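Local coordinates for protein sulfhydryl oxidase 1 (Homo sapiens, PDB 3LLK) that probably uses bound FAD to oxidise pairs of thiols to disulfides, passing the electrons on to molecular oxygen, as sulfhydryl oxidases of the Erv family do, at residues L129-A134 with A248-S253; A177-V182 with V189-S194. All blocks are in the same frame, centred on the assembly; numbering follows the deposited sequence.

Contact 1 (L129-A134 with A248-S253); sequences LTVQAA and AHFSPS. With FAD (flavin-adenine dinucleotide), chain D.
Val-131, on helix 118-134, sets one methyl against the carbonyl oxygen of Phe-250 and the other against its side chain. With CG1 anti to the backbone N (chi1 173°), that methyl lies 3.3 Å from Phe-250 O, while CG2 packs on Phe-250 CB at 3.8 Å and skirts the ring near CD2. The two side chains cross at about a right angle, and this buried patch is the tight part of the contact. Phe-250 is the first residue to leave helix 239-249 and the centre of an inverse gamma turn, a bend that lets its CB face Val-131 while the ring runs on into the FAD pocket. There CZ approaches FAD N3A at 3.5 Å, meeting the adenine through the edge of the phenyl ring; His-249 CD2 sits over one ring face. Past the turn, Ser-251 OG donates to Ala-248 O (2.8 Å), tying the departing chain to the last turn of the helix. The looser side belongs to Gln-132 and the exposed Pro-252. The glutamine chain bends at chi2 (-83°), bringing OE1 to 3.8 Å from Pro-252 CD, a van der Waals touch, whereas its NE2 is hydrogen-bonded to Tyr-55 O.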
ATOM      1  N   LEU A 129      -1.969  -2.935   5.100  1.00 17.09           N
ATOM      2  CA  LEU A 129      -0.888  -3.230   6.027  1.00 20.52           C
ATOM      3  C   LEU A 129      -1.128  -2.531   7.367  1.00 19.43           C
ATOM      4  O   LEU A 129      -0.923  -3.139   8.409  1.00 20.86           O
ATOM      5  CB  LEU A 129       0.473  -2.812   5.440  1.00 17.27           C
ATOM      6  CG  LEU A 129       0.930  -3.625   4.217  1.00 19.77           C
ATOM      7  CD1 LEU A 129       2.214  -3.047   3.645  1.00 20.26           C
ATOM      8  CD2 LEU A 129       1.137  -5.083   4.625  1.00 17.09           C
ATOM      9  N   THR A 130      -1.566  -1.272   7.348  1.00 20.79           N
ATOM     10  CA  THR A 130      -1.809  -0.568   8.613  1.00 20.62           C
ATOM     11  C   THR A 130      -2.931  -1.215   9.412  1.00 22.70           C
ATOM     12  O   THR A 130      -2.842  -1.336  10.645  1.00 21.53           O
ATOM     13  CB  THR A 130      -2.148   0.937   8.413  1.00 20.03           C
ATOM     14  OG1 THR A 130      -3.325   1.084   7.607  1.00 21.12           O
ATOM     15  CG2 THR A 130      -0.988   1.654   7.761  1.00 19.35           C
ATOM     16  N   VAL A 131      -3.984  -1.641   8.719  1.00 20.77           N
ATOM     17  CA  VAL A 131      -5.099  -2.266   9.396  1.00 22.19           C
ATOM     18  C   VAL A 131      -4.723  -3.626   9.964  1.00 22.88           C
ATOM     19  O   VAL A 131      -5.090  -3.947  11.088  1.00 24.70           O
ATOM     20  CB  VAL A 131      -6.329  -2.396   8.477  1.00 21.56           C
ATOM     21  CG1 VAL A 131      -7.415  -3.222   9.174  1.00 22.19           C
ATOM     22  CG2 VAL A 131      -6.869  -0.994   8.157  1.00 22.73           C
ATOM     23  N   GLN A 132      -3.994  -4.426   9.196  1.00 22.42           N
ATOM     24  CA  GLN A 132      -3.566  -5.730   9.680  1.00 24.52           C
ATOM     25  C   GLN A 132      -2.781  -5.547  10.983  1.00 27.42           C
ATOM     26  O   GLN A 132      -2.943  -6.316  11.929  1.00 26.54           O
ATOM     27  CB  GLN A 132      -2.665  -6.414   8.657  1.00 24.71           C
ATOM     28  CG  GLN A 132      -3.369  -6.920   7.414  1.00 22.22           C
ATOM     29  CD  GLN A 132      -4.008  -8.283   7.622  1.00 25.69           C
ATOM     30  OE1 GLN A 132      -5.093  -8.391   8.182  1.00 22.49           O
ATOM     31  NE2 GLN A 132      -3.328  -9.327   7.174  1.00 23.74           N
ATOM     32  N   ALA A 133      -1.935  -4.520  11.021  1.00 27.72           N
ATOM     33  CA  ALA A 133      -1.110  -4.239  12.197  1.00 31.03           C
ATOM     34  C   ALA A 133      -1.925  -3.758  13.390  1.00 32.76           C
ATOM     35  O   ALA A 133      -1.472  -3.859  14.534  1.00 31.86           O
ATOM     36  CB  ALA A 133      -0.047  -3.187  11.856  1.00 29.76           C
ATOM     37  N   ALA A 134      -3.113  -3.225  13.118  1.00 33.24           N
ATOM     38  CA  ALA A 134      -3.976  -2.708  14.168  1.00 38.44           C
ATOM     39  C   ALA A 134      -4.926  -3.771  14.704  1.00 42.27           C
ATOM     40  O   ALA A 134      -5.534  -3.592  15.757  1.00 41.81           O
ATOM     41  CB  ALA A 134      -4.764  -1.507  13.657  1.00 36.35           C
ATOM     42  N   ALA A 248     -13.053  -2.961   8.963  1.00 27.73           N
ATOM     43  CA  ALA A 248     -13.939  -3.882   8.262  1.00 26.96           C
ATOM     44  C   ALA A 248     -13.602  -3.946   6.773  1.00 27.43           C
ATOM     45  O   ALA A 248     -13.566  -5.023   6.180  1.00 30.41           O
ATOM     46  CB  ALA A 248     -15.396  -3.445   8.438  1.00 26.59           C
ATOM     47  N   HIS A 249     -13.358  -2.785   6.171  1.00 27.51           N
ATOM     48  CA  HIS A 249     -13.062  -2.705   4.743  1.00 25.43           C
ATOM     49  C   HIS A 249     -11.745  -3.381   4.356  1.00 25.40           C
ATOM     50  O   HIS A 249     -11.696  -4.208   3.435  1.00 24.99           O
ATOM     51  CB  HIS A 249     -13.047  -1.237   4.303  1.00 23.81           C
ATOM     52  CG  HIS A 249     -12.862  -1.058   2.832  1.00 24.54           C
ATOM     53  ND1 HIS A 249     -13.905  -1.134   1.934  1.00 26.27           N
ATOM     54  CD2 HIS A 249     -11.744  -0.857   2.092  1.00 24.53           C
ATOM     55  CE1 HIS A 249     -13.438  -0.987   0.707  1.00 24.89           C
ATOM     56  NE2 HIS A 249     -12.131  -0.818   0.774  1.00 21.62           N
ATOM     57  N   PHE A 250     -10.675  -3.031   5.055  1.00 23.55           N
ATOM     58  CA  PHE A 250      -9.371  -3.622   4.771  1.00 25.03           C
ATOM     59  C   PHE A 250      -9.123  -4.862   5.629  1.00 26.33           C
ATOM     60  O   PHE A 250      -8.188  -4.898   6.429  1.00 26.55           O
ATOM     61  CB  PHE A 250      -8.270  -2.584   5.015  1.00 25.28           C
ATOM     62  CG  PHE A 250      -8.354  -1.395   4.100  1.00 23.30           C
ATOM     63  CD1 PHE A 250      -8.026  -1.513   2.753  1.00 23.87           C
ATOM     64  CD2 PHE A 250      -8.750  -0.156   4.585  1.00 23.42           C
ATOM     65  CE1 PHE A 250      -8.087  -0.407   1.897  1.00 21.91           C
ATOM     66  CE2 PHE A 250      -8.815   0.960   3.738  1.00 25.34           C
ATOM     67  CZ  PHE A 250      -8.481   0.827   2.387  1.00 23.02           C
ATOM     68  N   SER A 251      -9.970  -5.874   5.456  1.00 26.86           N
ATOM     69  CA  SER A 251      -9.854  -7.121   6.214  1.00 28.08           C
ATOM     70  C   SER A 251      -9.869  -8.320   5.267  1.00 27.50           C
ATOM     71  O   SER A 251     -10.453  -8.264   4.183  1.00 26.70           O
ATOM     72  CB  SER A 251     -11.012  -7.251   7.214  1.00 29.78           C
ATOM     73  OG  SER A 251     -12.234  -7.480   6.534  1.00 33.28           O
ATOM     74  N   PRO A 252      -9.232  -9.426   5.676  1.00 28.27           N
ATOM     75  CA  PRO A 252      -9.177 -10.634   4.850  1.00 29.55           C
ATOM     76  C   PRO A 252     -10.539 -11.119   4.359  1.00 29.75           C
ATOM     77  O   PRO A 252     -10.654 -11.616   3.241  1.00 29.58           O
ATOM     78  CB  PRO A 252      -8.487 -11.645   5.764  1.00 28.81           C
ATOM     79  CG  PRO A 252      -7.571 -10.776   6.584  1.00 29.30           C
ATOM     80  CD  PRO A 252      -8.456  -9.599   6.920  1.00 28.68           C
ATOM     81  N   SER A 253     -11.570 -10.959   5.183  1.00 30.66           N
ATOM     82  CA  SER A 253     -12.909 -11.408   4.797  1.00 32.95           C
ATOM     83  C   SER A 253     -13.511 -10.565   3.684  1.00 33.75           C
ATOM     84  O   SER A 253     -14.402 -11.024   2.966  1.00 35.74           O
ATOM     85  CB  SER A 253     -13.856 -11.414   6.006  1.00 33.49           C
ATOM     86  OG  SER A 253     -14.059 -10.109   6.527  1.00 37.10           O
TER
HETATM   87  PA  FAD D 550      -6.492   5.958  -5.325  1.00 31.41           P
HETATM   88  O1A FAD D 550      -5.303   5.268  -5.896  1.00 29.19           O
HETATM   89  O2A FAD D 550      -6.427   7.304  -4.694  1.00 31.66           O
HETATM   90  O5B FAD D 550      -7.231   5.024  -4.304  1.00 31.46           O
HETATM   91  C5B FAD D 550      -7.150   3.597  -4.266  1.00 27.32           C
HETATM   92  C4B FAD D 550      -8.496   3.217  -3.708  1.00 27.49           C
HETATM   93  O4B FAD D 550      -8.315   3.210  -2.266  1.00 24.24           O
HETATM   94  C3B FAD D 550      -9.885   3.769  -4.098  1.00 26.44           C
HETATM   95  O3B FAD D 550     -10.461   3.235  -5.289  1.00 29.86           O
HETATM   96  C2B FAD D 550     -10.604   3.548  -2.845  1.00 27.18           C
HETATM   97  O2B FAD D 550     -11.222   2.305  -2.720  1.00 30.86           O
HETATM   98  C1B FAD D 550      -9.558   3.673  -1.727  1.00 25.77           C
HETATM   99  N9A FAD D 550      -9.356   4.932  -1.082  1.00 23.45           N
HETATM  100  C8A FAD D 550      -9.544   6.275  -1.506  1.00 22.50           C
HETATM  101  N7A FAD D 550      -9.293   7.192  -0.632  1.00 22.75           N
HETATM  102  C5A FAD D 550      -8.918   6.441   0.473  1.00 23.05           C
HETATM  103  C6A FAD D 550      -8.565   6.863   1.769  1.00 23.17           C
HETATM  104  N6A FAD D 550      -8.563   8.147   2.152  1.00 22.28           N
HETATM  105  N1A FAD D 550      -8.247   5.929   2.737  1.00 25.55           N
HETATM  106  C2A FAD D 550      -8.324   4.586   2.524  1.00 26.47           C
HETATM  107  N3A FAD D 550      -8.678   4.156   1.236  1.00 24.86           N
HETATM  108  C4A FAD D 550      -8.965   5.142   0.241  1.00 23.28           C
HETATM  109  N1  FAD D 550      -0.614  11.442  -8.008  1.00 70.69           N
HETATM  110  C2  FAD D 550      -0.472  12.716  -8.517  1.00 71.00           C
HETATM  111  O2  FAD D 550      -0.918  12.913  -9.659  1.00 71.23           O
HETATM  112  N3  FAD D 550       0.145  13.553  -7.596  1.00 70.53           N
HETATM  113  C4  FAD D 550       0.605  13.241  -6.292  1.00 70.71           C
HETATM  114  O4  FAD D 550       1.196  14.129  -5.593  1.00 70.86           O
HETATM  115  C4X FAD D 550       0.418  11.937  -5.880  1.00 70.51           C
HETATM  116  N5  FAD D 550       0.941  11.491  -4.623  1.00 69.87           N
HETATM  117  C5X FAD D 550       0.891  10.143  -4.180  1.00 70.31           C
HETATM  118  C6  FAD D 550       1.545   9.811  -2.977  1.00 70.47           C
HETATM  119  C7  FAD D 550       1.471   8.462  -2.527  1.00 70.48           C
HETATM  120  C7M FAD D 550       2.205   8.176  -1.217  1.00 71.00           C
HETATM  121  C8  FAD D 550       0.756   7.470  -3.263  1.00 69.25           C
HETATM  122  C8M FAD D 550       0.531   6.007  -2.938  1.00 68.96           C
HETATM  123  C9  FAD D 550       0.151   7.831  -4.467  1.00 69.41           C
HETATM  124  C9A FAD D 550       0.209   9.135  -5.026  1.00 69.59           C
HETATM  125  N10 FAD D 550      -0.362   9.746  -6.256  1.00 68.94           N
HETATM  126  C10 FAD D 550      -0.215  11.009  -6.765  1.00 69.87           C
HETATM  127  C1' FAD D 550      -1.294   8.926  -6.964  1.00 66.52           C
HETATM  128  C2' FAD D 550      -2.746   9.014  -6.606  1.00 64.01           C
HETATM  129  O2' FAD D 550      -2.910   9.170  -5.174  1.00 60.22           O
HETATM  130  C3' FAD D 550      -3.650   7.901  -7.038  1.00 62.75           C
HETATM  131  O3' FAD D 550      -3.142   6.655  -6.577  1.00 59.98           O
HETATM  132  C4' FAD D 550      -4.081   7.788  -8.491  1.00 61.99           C
HETATM  133  O4' FAD D 550      -4.386   9.103  -9.044  1.00 63.31           O
HETATM  134  C5' FAD D 550      -5.133   6.822  -8.830  1.00 58.69           C
HETATM  135  O5' FAD D 550      -6.331   7.275  -8.194  1.00 53.40           O
HETATM  136  P   FAD D 550      -7.599   6.411  -7.964  1.00 51.79           P
HETATM  137  O1P FAD D 550      -8.690   7.352  -8.222  1.00 54.35           O
HETATM  138  O2P FAD D 550      -7.620   5.172  -8.785  1.00 51.54           O
HETATM  139  O3P FAD D 550      -7.651   5.954  -6.420  1.00 41.96           O

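Contact 2 (A177-V182 with V189-S194); sequences ASMHRV and VLWLWS. With FAD (flavin-adenine dinucleotide), chain D.
The link between two consecutive helices of the Erv/ALR-type helical domain closes on one tryptophan: the type I beta turn from Met-179 to Val-182 leaves helix 165-179, and Trp-191, on the next helix, 185-203, fills the angle between them. The indole is met from several directions. At its edge, NE1 donates to Ser-178 OG over 3.1 Å in a nearly straight bond (169°), with the oxygen practically in the ring plane, which satisfies the buried indole N-H and favours this rotation of the ring. Over one face lies Met-179: its CA makes a CH-pi contact with the five-membered ring, 4.1 Å from the centroid, and its chain then runs out across the six-membered ring. SD stands 5.0 Å from that second centroid, above the face in a distant Met-aromatic contact. The bend at chi3 (-81°) folds the methyl back over the outer rim of the six-membered ring, CE 3.3 Å from Trp-191 CZ3. Val-182 CG2 comes in obliquely, 3.7 Å from Trp-191 CG. On the exposed side the extended Arg-181 brings NE to 3.8 Å from Trp-191 CD1 at the ring edge, the guanidinium turned 74° from the indole plane. Two residues after Trp-191, Trp-193 turns to the cofactor: its O accepts a 2.9 Å hydrogen bond from FAD N6A. Leu-151 of helix 150-161 touches Met-179, Val-182 and Trp-191, while Val-189 and Leu-192 pack on helix 118-134 and Trp-193 lies against helix 239-249.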
ATOM      1  N   ALA A 177       5.487  16.452   8.472  1.00 41.64           N
ATOM      2  CA  ALA A 177       4.595  17.426   9.068  1.00 40.86           C
ATOM      3  C   ALA A 177       3.869  16.847  10.286  1.00 41.43           C
ATOM      4  O   ALA A 177       3.592  17.570  11.246  1.00 38.06           O
ATOM      5  CB  ALA A 177       3.586  17.909   8.028  1.00 41.01           C
ATOM      6  N   SER A 178       3.581  15.547  10.272  1.00 41.72           N
ATOM      7  CA  SER A 178       2.857  14.974  11.398  1.00 42.83           C
ATOM      8  C   SER A 178       2.939  13.471  11.646  1.00 44.61           C
ATOM      9  O   SER A 178       2.447  13.008  12.673  1.00 43.05           O
ATOM     10  CB  SER A 178       1.378  15.351  11.291  1.00 43.50           C
ATOM     11  OG  SER A 178       0.780  14.731  10.162  1.00 40.73           O
ATOM     12  N   MET A 179       3.533  12.698  10.741  1.00 45.61           N
ATOM     13  CA  MET A 179       3.589  11.258  10.978  1.00 46.75           C
ATOM     14  C   MET A 179       4.167  10.937  12.355  1.00 48.14           C
ATOM     15  O   MET A 179       3.905   9.871  12.920  1.00 48.78           O
ATOM     16  CB  MET A 179       4.406  10.540   9.903  1.00 46.53           C
ATOM     17  CG  MET A 179       4.297   9.024  10.023  1.00 47.12           C
ATOM     18  SD  MET A 179       5.247   8.091   8.826  1.00 49.80           S
ATOM     19  CE  MET A 179       4.146   8.169   7.419  1.00 49.09           C
ATOM     20  N   HIS A 180       4.939  11.875  12.896  1.00 48.81           N
ATOM     21  CA  HIS A 180       5.562  11.711  14.206  1.00 49.15           C
ATOM     22  C   HIS A 180       4.560  11.828  15.358  1.00 49.05           C
ATOM     23  O   HIS A 180       4.908  11.580  16.511  1.00 48.60           O
ATOM     24  CB  HIS A 180       6.681  12.743  14.374  1.00 49.16           C
ATOM     25  CG  HIS A 180       6.218  14.159  14.241  1.00 49.16           C
ATOM     26  ND1 HIS A 180       5.633  14.853  15.278  1.00 50.12           N
ATOM     27  CD2 HIS A 180       6.234  15.006  13.184  1.00 50.29           C
ATOM     28  CE1 HIS A 180       5.308  16.066  14.867  1.00 49.32           C
ATOM     29  NE2 HIS A 180       5.662  16.185  13.599  1.00 49.46           N
ATOM     30  N   ARG A 181       3.318  12.199  15.046  1.00 48.89           N
ATOM     31  CA  ARG A 181       2.273  12.335  16.065  1.00 48.73           C
ATOM     32  C   ARG A 181       1.544  11.006  16.277  1.00 47.34           C
ATOM     33  O   ARG A 181       0.831  10.825  17.267  1.00 47.39           O
ATOM     34  CB  ARG A 181       1.257  13.404  15.655  1.00 51.11           C
ATOM     35  CG  ARG A 181       0.337  12.978  14.520  1.00 55.37           C
ATOM     36  CD  ARG A 181      -0.606  14.097  14.099  1.00 58.61           C
ATOM     37  NE  ARG A 181      -1.291  13.765  12.852  1.00 62.72           N
ATOM     38  CZ  ARG A 181      -2.054  14.612  12.165  1.00 64.90           C
ATOM     39  NH1 ARG A 181      -2.237  15.851  12.604  1.00 66.60           N
ATOM     40  NH2 ARG A 181      -2.626  14.222  11.031  1.00 64.89           N
ATOM     41  N   VAL A 182       1.719  10.088  15.333  1.00 44.12           N
ATOM     42  CA  VAL A 182       1.100   8.772  15.403  1.00 41.74           C
ATOM     43  C   VAL A 182       1.685   7.976  16.572  1.00 40.60           C
ATOM     44  O   VAL A 182       2.859   7.617  16.556  1.00 41.51           O
ATOM     45  CB  VAL A 182       1.351   7.985  14.107  1.00 41.39           C
ATOM     46  CG1 VAL A 182       0.602   6.667  14.156  1.00 41.61           C
ATOM     47  CG2 VAL A 182       0.936   8.815  12.908  1.00 40.99           C
ATOM     48  N   VAL A 189      -3.464   3.932  11.330  1.00 26.91           N
ATOM     49  CA  VAL A 189      -4.498   3.636  10.344  1.00 28.33           C
ATOM     50  C   VAL A 189      -5.198   4.926   9.923  1.00 28.06           C
ATOM     51  O   VAL A 189      -5.390   5.182   8.732  1.00 27.57           O
ATOM     52  CB  VAL A 189      -5.561   2.663  10.907  1.00 27.40           C
ATOM     53  CG1 VAL A 189      -6.816   2.689  10.031  1.00 24.60           C
ATOM     54  CG2 VAL A 189      -4.988   1.248  10.958  1.00 28.17           C
ATOM     55  N   LEU A 190      -5.574   5.734  10.911  1.00 26.94           N
ATOM     56  CA  LEU A 190      -6.267   6.988  10.658  1.00 24.83           C
ATOM     57  C   LEU A 190      -5.357   8.008   9.998  1.00 22.97           C
ATOM     58  O   LEU A 190      -5.807   8.827   9.205  1.00 23.80           O
ATOM     59  CB  LEU A 190      -6.816   7.562  11.966  1.00 26.06           C
ATOM     60  CG  LEU A 190      -7.961   6.786  12.620  1.00 30.27           C
ATOM     61  CD1 LEU A 190      -8.266   7.377  13.989  1.00 30.92           C
ATOM     62  CD2 LEU A 190      -9.194   6.838  11.726  1.00 27.86           C
ATOM     63  N   TRP A 191      -4.077   7.974  10.343  1.00 24.56           N
ATOM     64  CA  TRP A 191      -3.131   8.918   9.759  1.00 25.36           C
ATOM     65  C   TRP A 191      -3.022   8.716   8.252  1.00 24.44           C
ATOM     66  O   TRP A 191      -3.009   9.681   7.484  1.00 25.58           O
ATOM     67  CB  TRP A 191      -1.730   8.763  10.365  1.00 25.55           C
ATOM     68  CG  TRP A 191      -0.788   9.809   9.828  1.00 27.94           C
ATOM     69  CD1 TRP A 191      -0.596  11.067  10.325  1.00 29.42           C
ATOM     70  CD2 TRP A 191      -0.015   9.738   8.620  1.00 29.36           C
ATOM     71  NE1 TRP A 191       0.236  11.785   9.504  1.00 29.21           N
ATOM     72  CE2 TRP A 191       0.610  10.996   8.449  1.00 30.08           C
ATOM     73  CE3 TRP A 191       0.206   8.738   7.664  1.00 29.57           C
ATOM     74  CZ2 TRP A 191       1.443  11.281   7.364  1.00 28.21           C
ATOM     75  CZ3 TRP A 191       1.037   9.020   6.579  1.00 27.62           C
ATOM     76  CH2 TRP A 191       1.645  10.286   6.442  1.00 30.83           C
ATOM     77  N   LEU A 192      -2.915   7.460   7.833  1.00 24.06           N
ATOM     78  CA  LEU A 192      -2.781   7.153   6.409  1.00 22.63           C
ATOM     79  C   LEU A 192      -4.078   7.485   5.686  1.00 24.04           C
ATOM     80  O   LEU A 192      -4.071   7.994   4.564  1.00 23.92           O
ATOM     81  CB  LEU A 192      -2.452   5.671   6.208  1.00 22.73           C
ATOM     82  CG  LEU A 192      -2.001   5.276   4.795  1.00 23.07           C
ATOM     83  CD1 LEU A 192      -0.768   6.066   4.402  1.00 21.05           C
ATOM     84  CD2 LEU A 192      -1.720   3.777   4.754  1.00 23.84           C
ATOM     85  N   TRP A 193      -5.193   7.187   6.343  1.00 24.67           N
ATOM     86  CA  TRP A 193      -6.510   7.447   5.789  1.00 26.12           C
ATOM     87  C   TRP A 193      -6.715   8.930   5.503  1.00 26.62           C
ATOM     88  O   TRP A 193      -7.073   9.312   4.383  1.00 27.23           O
ATOM     89  CB  TRP A 193      -7.582   6.958   6.763  1.00 26.77           C
ATOM     90  CG  TRP A 193      -8.927   7.596   6.574  1.00 27.93           C
ATOM     91  CD1 TRP A 193      -9.818   7.359   5.567  1.00 27.48           C
ATOM     92  CD2 TRP A 193      -9.528   8.587   7.418  1.00 27.60           C
ATOM     93  NE1 TRP A 193     -10.938   8.138   5.733  1.00 28.17           N
ATOM     94  CE2 TRP A 193     -10.787   8.903   6.860  1.00 29.03           C
ATOM     95  CE3 TRP A 193      -9.123   9.238   8.590  1.00 29.77           C
ATOM     96  CZ2 TRP A 193     -11.651   9.848   7.435  1.00 28.73           C
ATOM     97  CZ3 TRP A 193      -9.982  10.180   9.165  1.00 29.24           C
ATOM     98  CH2 TRP A 193     -11.231  10.475   8.583  1.00 29.23           C
ATOM     99  N   SER A 194      -6.492   9.767   6.513  1.00 26.67           N
ATOM    100  CA  SER A 194      -6.682  11.202   6.334  1.00 26.84           C
ATOM    101  C   SER A 194      -5.631  11.790   5.405  1.00 25.40           C
ATOM    102  O   SER A 194      -5.920  12.721   4.661  1.00 23.55           O
ATOM    103  CB  SER A 194      -6.678  11.932   7.686  1.00 25.08           C
ATOM    104  OG  SER A 194      -5.429  11.832   8.329  1.00 28.96           O
TER
HETATM  105  PA  FAD D 550      -6.492   5.958  -5.325  1.00 31.41           P
HETATM  106  O1A FAD D 550      -5.303   5.268  -5.896  1.00 29.19           O
HETATM  107  O2A FAD D 550      -6.427   7.304  -4.694  1.00 31.66           O
HETATM  108  O5B FAD D 550      -7.231   5.024  -4.304  1.00 31.46           O
HETATM  109  C5B FAD D 550      -7.150   3.597  -4.266  1.00 27.32           C
HETATM  110  C4B FAD D 550      -8.496   3.217  -3.708  1.00 27.49           C
HETATM  111  O4B FAD D 550      -8.315   3.210  -2.266  1.00 24.24           O
HETATM  112  C3B FAD D 550      -9.885   3.769  -4.098  1.00 26.44           C
HETATM  113  O3B FAD D 550     -10.461   3.235  -5.289  1.00 29.86           O
HETATM  114  C2B FAD D 550     -10.604   3.548  -2.845  1.00 27.18           C
HETATM  115  O2B FAD D 550     -11.222   2.305  -2.720  1.00 30.86           O
HETATM  116  C1B FAD D 550      -9.558   3.673  -1.727  1.00 25.77           C
HETATM  117  N9A FAD D 550      -9.356   4.932  -1.082  1.00 23.45           N
HETATM  118  C8A FAD D 550      -9.544   6.275  -1.506  1.00 22.50           C
HETATM  119  N7A FAD D 550      -9.293   7.192  -0.632  1.00 22.75           N
HETATM  120  C5A FAD D 550      -8.918   6.441   0.473  1.00 23.05           C
HETATM  121  C6A FAD D 550      -8.565   6.863   1.769  1.00 23.17           C
HETATM  122  N6A FAD D 550      -8.563   8.147   2.152  1.00 22.28           N
HETATM  123  N1A FAD D 550      -8.247   5.929   2.737  1.00 25.55           N
HETATM  124  C2A FAD D 550      -8.324   4.586   2.524  1.00 26.47           C
HETATM  125  N3A FAD D 550      -8.678   4.156   1.236  1.00 24.86           N
HETATM  126  C4A FAD D 550      -8.965   5.142   0.241  1.00 23.28           C
HETATM  127  N1  FAD D 550      -0.614  11.442  -8.008  1.00 70.69           N
HETATM  128  C2  FAD D 550      -0.472  12.716  -8.517  1.00 71.00           C
HETATM  129  O2  FAD D 550      -0.918  12.913  -9.659  1.00 71.23           O
HETATM  130  N3  FAD D 550       0.145  13.553  -7.596  1.00 70.53           N
HETATM  131  C4  FAD D 550       0.605  13.241  -6.292  1.00 70.71           C
HETATM  132  O4  FAD D 550       1.196  14.129  -5.593  1.00 70.86           O
HETATM  133  C4X FAD D 550       0.418  11.937  -5.880  1.00 70.51           C
HETATM  134  N5  FAD D 550       0.941  11.491  -4.623  1.00 69.87           N
HETATM  135  C5X FAD D 550       0.891  10.143  -4.180  1.00 70.31           C
HETATM  136  C6  FAD D 550       1.545   9.811  -2.977  1.00 70.47           C
HETATM  137  C7  FAD D 550       1.471   8.462  -2.527  1.00 70.48           C
HETATM  138  C7M FAD D 550       2.205   8.176  -1.217  1.00 71.00           C
HETATM  139  C8  FAD D 550       0.756   7.470  -3.263  1.00 69.25           C
HETATM  140  C8M FAD D 550       0.531   6.007  -2.938  1.00 68.96           C
HETATM  141  C9  FAD D 550       0.151   7.831  -4.467  1.00 69.41           C
HETATM  142  C9A FAD D 550       0.209   9.135  -5.026  1.00 69.59           C
HETATM  143  N10 FAD D 550      -0.362   9.746  -6.256  1.00 68.94           N
HETATM  144  C10 FAD D 550      -0.215  11.009  -6.765  1.00 69.87           C
HETATM  145  C1' FAD D 550      -1.294   8.926  -6.964  1.00 66.52           C
HETATM  146  C2' FAD D 550      -2.746   9.014  -6.606  1.00 64.01           C
HETATM  147  O2' FAD D 550      -2.910   9.170  -5.174  1.00 60.22           O
HETATM  148  C3' FAD D 550      -3.650   7.901  -7.038  1.00 62.75           C
HETATM  149  O3' FAD D 550      -3.142   6.655  -6.577  1.00 59.98           O
HETATM  150  C4' FAD D 550      -4.081   7.788  -8.491  1.00 61.99           C
HETATM  151  O4' FAD D 550      -4.386   9.103  -9.044  1.00 63.31           O
HETATM  152  C5' FAD D 550      -5.133   6.822  -8.830  1.00 58.69           C
HETATM  153  O5' FAD D 550      -6.331   7.275  -8.194  1.00 53.40           O
HETATM  154  P   FAD D 550      -7.599   6.411  -7.964  1.00 51.79           P
HETATM  155  O1P FAD D 550      -8.690   7.352  -8.222  1.00 54.35           O
HETATM  156  O2P FAD D 550      -7.620   5.172  -8.785  1.00 51.54           O
HETATM  157  O3P FAD D 550      -7.651   5.954  -6.420  1.00 41.96           O

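Overall arrangement
Both contacts are partly buried, and contact 1 lies somewhat nearer the centre of the chain. Their centres are 16 Å apart, yet they share a seam: Thr-130 CG2 packs on Leu-192 CD2 at 3.8 Å, and Val-189 fits against Thr-130, Val-131 and Ala-134, joining helix 118-134 to helix 185-203. Contact 1 brings together parts of the chain far apart in sequence, without a hydrogen bond between its segments; contact 2 is local, joining consecutive helices around an aromatic side chain with a hydrogen bond at its edge. Each also reaches the FAD adenine, 248-253 through a phenyl ring and 189-194 through a backbone carbonyl.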